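Local structure of arylsulfatase (Pseudoalteromonas sp. MB47, 7AJ0) at residues 123-135 with 158-171. The protein probably hydrolyses sulfate esters of the algal polysaccharide fucoidan, as an exo-acting, calcium-bound sulfatase of the alkaline phosphatase clan that assembles as a hexamer. Numbering follows the deposited sequence.
Sequences PILTGDKVTQNPW and WHVGEAEGMLPHEV
Ile124 O and Glu162 N form the one backbone-to-backbone hydrogen bond joining 123-135 to 158-171 (3.2 Å), nearly linear at N-H (169°), where two loops pass each other near a type II turn of each. Trp135 buries more surface than any other residue of the contact. Its NE1 donates to Val160 O (3.1 Å), which lies in the indole plane, and this bond, with the packing around it, helps hold the ring in its rotation. Val171 covers one indole face, CG2 making a CH-pi contact with the six-membered ring, while Trp158 meets Trp135 obliquely, CZ2 to CZ2 at 3.6 Å with the planes 33° apart. With Trp135 replaced by alanine, Val160 O would probably lose this donor and a gap would open between Trp158 and Val171. Asn133 caps the helix that begins beside it: OD1 accepts from Trp135 N, and with CG anti to the backbone N (chi1 173°) the amide also reaches across to 158-171, where ND2 donates to Gly165 O (2.8 Å) from above the carbonyl plane. Met166 runs alongside this amide in the opposite direction, CG 3.3 Å from Asn133 OD1, and a bend at its last torsion brings CE against Ile124 CB at 3.6 Å. Within the sulfatase fold, the contact joins the start of helix 134-137 to the loop between parallel strands 151-155 and 175-177, with helix 102-111, which carries the calcium ligand Cys102, packed against Trp135 and His159.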
loop_
_atom_site.group_PDB
_atom_site.type_symbol
_atom_site.label_atom_id
_atom_site.label_comp_id
_atom_site.label_asym_id
_atom_site.label_seq_id
_atom_site.Cartn_x
_atom_site.Cartn_y
_atom_site.Cartn_z
ATOM N N PRO A 123 -3.841 11.586 -32.122
ATOM C CA PRO A 123 -4.369 11.509 -33.496
ATOM C C PRO A 123 -5.439 12.568 -33.712
ATOM O O PRO A 123 -6.416 12.643 -32.962
ATOM C CB PRO A 123 -4.940 10.088 -33.581
ATOM C CG PRO A 123 -5.286 9.737 -32.172
ATOM C CD PRO A 123 -4.267 10.436 -31.298
ATOM N N ILE A 124 -5.247 13.391 -34.737
ATOM C CA ILE A 124 -6.214 14.427 -35.081
ATOM C C ILE A 124 -7.303 13.796 -35.941
ATOM O O ILE A 124 -7.035 13.316 -37.049
ATOM C CB ILE A 124 -5.543 15.598 -35.810
ATOM C CG1 ILE A 124 -4.260 16.013 -35.087
ATOM C CG2 ILE A 124 -6.510 16.775 -35.899
ATOM C CD1 ILE A 124 -3.504 17.143 -35.769
ATOM N N LEU A 125 -8.530 13.797 -35.433
ATOM C CA LEU A 125 -9.653 13.179 -36.114
ATOM C C LEU A 125 -10.331 14.188 -37.035
ATOM O O LEU A 125 -10.115 15.399 -36.949
ATOM C CB LEU A 125 -10.651 12.629 -35.096
ATOM C CG LEU A 125 -10.038 11.904 -33.898
ATOM C CD1 LEU A 125 -11.094 11.579 -32.844
ATOM C CD2 LEU A 125 -9.315 10.641 -34.352
ATOM N N THR A 126 -11.167 13.673 -37.934
ATOM C CA THR A 126 -11.978 14.544 -38.772
ATOM C C THR A 126 -12.797 15.483 -37.894
ATOM O O THR A 126 -13.315 15.088 -36.845
ATOM C CB THR A 126 -12.898 13.720 -39.672
ATOM O OG1 THR A 126 -12.109 12.928 -40.572
ATOM C CG2 THR A 126 -13.819 14.631 -40.473
ATOM N N GLY A 127 -12.902 16.738 -38.320
ATOM C CA GLY A 127 -13.668 17.713 -37.575
ATOM C C GLY A 127 -12.992 18.256 -36.341
ATOM O O GLY A 127 -13.677 18.774 -35.452
ATOM N N ASP A 128 -11.669 18.150 -36.249
ATOM C CA ASP A 128 -10.927 18.710 -35.129
ATOM C C ASP A 128 -10.500 20.139 -35.442
ATOM O O ASP A 128 -10.098 20.449 -36.568
ATOM C CB ASP A 128 -9.695 17.861 -34.810
ATOM C CG ASP A 128 -10.012 16.681 -33.909
ATOM O OD1 ASP A 128 -11.194 16.521 -33.530
ATOM O OD2 ASP A 128 -9.079 15.917 -33.579
ATOM N N LYS A 129 -10.595 21.008 -34.436
ATOM C CA LYS A 129 -10.135 22.385 -34.565
ATOM C C LYS A 129 -8.611 22.404 -34.508
ATOM O O LYS A 129 -8.014 21.964 -33.518
ATOM C CB LYS A 129 -10.735 23.258 -33.462
ATOM C CG LYS A 129 -10.301 22.901 -32.038
ATOM C CD LYS A 129 -10.875 23.881 -31.009
ATOM C CE LYS A 129 -10.310 23.632 -29.610
ATOM N NZ LYS A 129 -10.809 22.364 -28.995
ATOM N N VAL A 130 -7.976 22.892 -35.570
ATOM C CA VAL A 130 -6.521 22.990 -35.620
ATOM C C VAL A 130 -6.143 24.266 -36.355
ATOM O O VAL A 130 -6.706 24.574 -37.412
ATOM C CB VAL A 130 -5.875 21.765 -36.301
ATOM C CG1 VAL A 130 -6.327 20.481 -35.621
ATOM C CG2 VAL A 130 -6.199 21.739 -37.789
ATOM N N THR A 131 -5.191 25.010 -35.790
ATOM C CA THR A 131 -4.664 26.193 -36.465
ATOM C C THR A 131 -4.140 25.841 -37.851
ATOM O O THR A 131 -4.496 26.483 -38.846
ATOM C CB THR A 131 -3.563 26.825 -35.606
ATOM O OG1 THR A 131 -4.160 27.524 -34.504
ATOM C CG2 THR A 131 -2.703 27.780 -36.428
ATOM N N GLN A 132 -3.290 24.818 -37.936
ATOM C CA GLN A 132 -2.765 24.358 -39.211
ATOM C C GLN A 132 -2.545 22.854 -39.137
ATOM O O GLN A 132 -2.306 22.298 -38.061
ATOM C CB GLN A 132 -1.455 25.066 -39.581
ATOM C CG GLN A 132 -0.959 24.753 -40.990
ATOM C CD GLN A 132 0.353 25.443 -41.327
ATOM O OE1 GLN A 132 1.092 25.865 -40.436
ATOM N NE2 GLN A 132 0.645 25.564 -42.620
ATOM N N ASN A 133 -2.635 22.203 -40.285
ATOM C CA ASN A 133 -2.351 20.776 -40.370
ATOM C C ASN A 133 -0.882 20.546 -40.051
ATOM O O ASN A 133 -0.021 20.964 -40.838
ATOM C CB ASN A 133 -2.692 20.250 -41.762
ATOM C CG ASN A 133 -2.250 18.811 -41.970
ATOM O OD1 ASN A 133 -1.933 18.097 -41.019
ATOM N ND2 ASN A 133 -2.231 18.380 -43.225
ATOM N N PRO A 134 -0.543 19.896 -38.937
ATOM C CA PRO A 134 0.881 19.716 -38.605
ATOM C C PRO A 134 1.681 19.063 -39.716
ATOM O O PRO A 134 2.892 19.298 -39.822
ATOM C CB PRO A 134 0.843 18.829 -37.351
ATOM C CG PRO A 134 -0.526 19.009 -36.786
ATOM C CD PRO A 134 -1.431 19.240 -37.957
ATOM N N TRP A 135 1.039 18.255 -40.560
ATOM C CA TRP A 135 1.768 17.497 -41.565
ATOM C C TRP A 135 2.224 18.342 -42.745
ATOM O O TRP A 135 3.130 17.918 -43.470
ATOM C CB TRP A 135 0.911 16.334 -42.060
ATOM C CG TRP A 135 1.140 15.096 -41.267
ATOM C CD1 TRP A 135 0.273 14.501 -40.400
ATOM C CD2 TRP A 135 2.334 14.308 -41.249
ATOM N NE1 TRP A 135 0.851 13.382 -39.851
ATOM C CE2 TRP A 135 2.116 13.242 -40.357
ATOM C CE3 TRP A 135 3.564 14.398 -41.905
ATOM C CZ2 TRP A 135 3.083 12.272 -40.105
ATOM C CZ3 TRP A 135 4.523 13.435 -41.654
ATOM C CH2 TRP A 135 4.278 12.387 -40.762
ATOM N N TRP A 158 -1.731 3.461 -39.483
ATOM C CA TRP A 158 -1.216 4.826 -39.537
ATOM C C TRP A 158 -1.294 5.456 -38.153
ATOM O O TRP A 158 -0.289 5.524 -37.438
ATOM C CB TRP A 158 -2.003 5.646 -40.553
ATOM C CG TRP A 158 -1.525 7.056 -40.744
ATOM C CD1 TRP A 158 -2.302 8.177 -40.798
ATOM C CD2 TRP A 158 -0.172 7.499 -40.913
ATOM N NE1 TRP A 158 -1.519 9.288 -40.995
ATOM C CE2 TRP A 158 -0.208 8.899 -41.069
ATOM C CE3 TRP A 158 1.066 6.847 -40.950
ATOM C CZ2 TRP A 158 0.944 9.657 -41.255
ATOM C CZ3 TRP A 158 2.207 7.604 -41.135
ATOM C CH2 TRP A 158 2.139 8.994 -41.284
ATOM N N HIS A 159 -2.480 5.921 -37.767
ATOM C CA HIS A 159 -2.717 6.438 -36.421
ATOM C C HIS A 159 -1.899 7.696 -36.142
ATOM O O HIS A 159 -1.547 7.977 -34.992
ATOM C CB HIS A 159 -2.419 5.365 -35.367
ATOM C CG HIS A 159 -3.275 5.457 -34.144
ATOM N ND1 HIS A 159 -2.989 4.768 -32.984
ATOM C CD2 HIS A 159 -4.417 6.145 -33.900
ATOM C CE1 HIS A 159 -3.912 5.035 -32.077
ATOM N NE2 HIS A 159 -4.790 5.867 -32.608
ATOM N N VAL A 160 -1.583 8.458 -37.189
ATOM C CA VAL A 160 -0.924 9.748 -37.026
ATOM C C VAL A 160 -1.789 10.816 -37.687
ATOM O O VAL A 160 -1.274 11.777 -38.271
ATOM C CB VAL A 160 0.494 9.756 -37.625
ATOM C CG1 VAL A 160 1.291 10.942 -37.080
ATOM C CG2 VAL A 160 1.209 8.444 -37.343
ATOM N N GLY A 161 -3.106 10.645 -37.625
ATOM C CA GLY A 161 -4.017 11.626 -38.180
ATOM C C GLY A 161 -4.792 11.137 -39.385
ATOM O O GLY A 161 -4.223 10.537 -40.301
ATOM N N GLU A 162 -6.101 11.406 -39.396
ATOM C CA GLU A 162 -6.970 10.966 -40.475
ATOM C C GLU A 162 -7.759 12.100 -41.116
ATOM O O GLU A 162 -8.580 11.834 -42.001
ATOM C CB GLU A 162 -7.952 9.897 -39.965
ATOM C CG GLU A 162 -8.870 10.379 -38.854
ATOM C CD GLU A 162 -9.656 9.250 -38.212
ATOM O OE1 GLU A 162 -9.129 8.120 -38.142
ATOM O OE2 GLU A 162 -10.803 9.495 -37.781
ATOM N N ALA A 163 -7.540 13.346 -40.705
ATOM C CA ALA A 163 -8.235 14.464 -41.320
ATOM C C ALA A 163 -7.615 14.772 -42.685
ATOM O O ALA A 163 -6.623 14.167 -43.102
ATOM C CB ALA A 163 -8.197 15.688 -40.408
ATOM N N GLU A 164 -8.212 15.732 -43.387
ATOM C CA GLU A 164 -7.784 16.062 -44.739
ATOM C C GLU A 164 -6.298 16.391 -44.779
ATOM O O GLU A 164 -5.809 17.221 -44.009
ATOM C CB GLU A 164 -8.603 17.245 -45.261
ATOM C CG GLU A 164 -8.304 17.632 -46.698
ATOM C CD GLU A 164 -9.201 18.751 -47.197
ATOM O OE1 GLU A 164 -10.312 18.912 -46.646
ATOM O OE2 GLU A 164 -8.795 19.473 -48.133
ATOM N N GLY A 165 -5.583 15.725 -45.681
ATOM C CA GLY A 165 -4.171 15.990 -45.866
ATOM C C GLY A 165 -3.260 15.405 -44.813
ATOM O O GLY A 165 -2.179 15.953 -44.572
ATOM N N MET A 166 -3.655 14.295 -44.185
ATOM C CA MET A 166 -2.868 13.707 -43.112
ATOM C C MET A 166 -2.582 12.224 -43.296
ATOM O O MET A 166 -1.873 11.644 -42.467
ATOM C CB MET A 166 -3.573 13.917 -41.761
ATOM C CG MET A 166 -3.713 15.380 -41.377
ATOM S SD MET A 166 -4.641 15.636 -39.855
ATOM C CE MET A 166 -3.512 14.952 -38.651
ATOM N N LEU A 167 -3.099 11.595 -44.341
ATOM C CA LEU A 167 -2.781 10.200 -44.604
ATOM C C LEU A 167 -1.444 10.095 -45.334
ATOM O O LEU A 167 -1.008 11.038 -45.999
ATOM C CB LEU A 167 -3.893 9.553 -45.417
ATOM C CG LEU A 167 -5.221 9.365 -44.680
ATOM C CD1 LEU A 167 -6.230 8.638 -45.556
ATOM C CD2 LEU A 167 -5.020 8.610 -43.369
ATOM N N PRO A 168 -0.768 8.950 -45.220
ATOM C CA PRO A 168 0.598 8.855 -45.766
ATOM C C PRO A 168 0.716 9.237 -47.232
ATOM O O PRO A 168 1.709 9.867 -47.618
ATOM C CB PRO A 168 0.958 7.379 -45.534
ATOM C CG PRO A 168 0.143 6.984 -44.345
ATOM C CD PRO A 168 -1.159 7.732 -44.483
ATOM N N HIS A 169 -0.260 8.877 -48.063
ATOM C CA HIS A 169 -0.173 9.223 -49.477
ATOM C C HIS A 169 -0.404 10.705 -49.735
ATOM O O HIS A 169 -0.280 11.142 -50.884
ATOM C CB HIS A 169 -1.174 8.399 -50.288
ATOM C CG HIS A 169 -2.596 8.828 -50.109
ATOM N ND1 HIS A 169 -3.317 8.552 -48.970
ATOM C CD2 HIS A 169 -3.431 9.508 -50.929
ATOM C CE1 HIS A 169 -4.537 9.046 -49.093
ATOM N NE2 HIS A 169 -4.632 9.630 -50.274
ATOM N N GLU A 170 -0.734 11.480 -48.705
ATOM C CA GLU A 170 -0.914 12.919 -48.827
ATOM C C GLU A 170 0.201 13.705 -48.153
ATOM O O GLU A 170 0.198 14.940 -48.223
ATOM C CB GLU A 170 -2.270 13.325 -48.235
ATOM C CG GLU A 170 -3.455 12.587 -48.848
ATOM C CD GLU A 170 -4.722 12.696 -48.014
ATOM O OE1 GLU A 170 -4.619 12.855 -46.779
ATOM O OE2 GLU A 170 -5.824 12.617 -48.597
ATOM N N VAL A 171 1.151 13.028 -47.508
ATOM C CA VAL A 171 2.221 13.686 -46.773
ATOM C C VAL A 171 3.599 13.253 -47.275
ATOM O O VAL A 171 4.594 13.451 -46.589
ATOM C CB VAL A 171 2.088 13.438 -45.257
ATOM C CG1 VAL A 171 0.670 13.731 -44.787
ATOM C CG2 VAL A 171 2.494 12.009 -44.913
#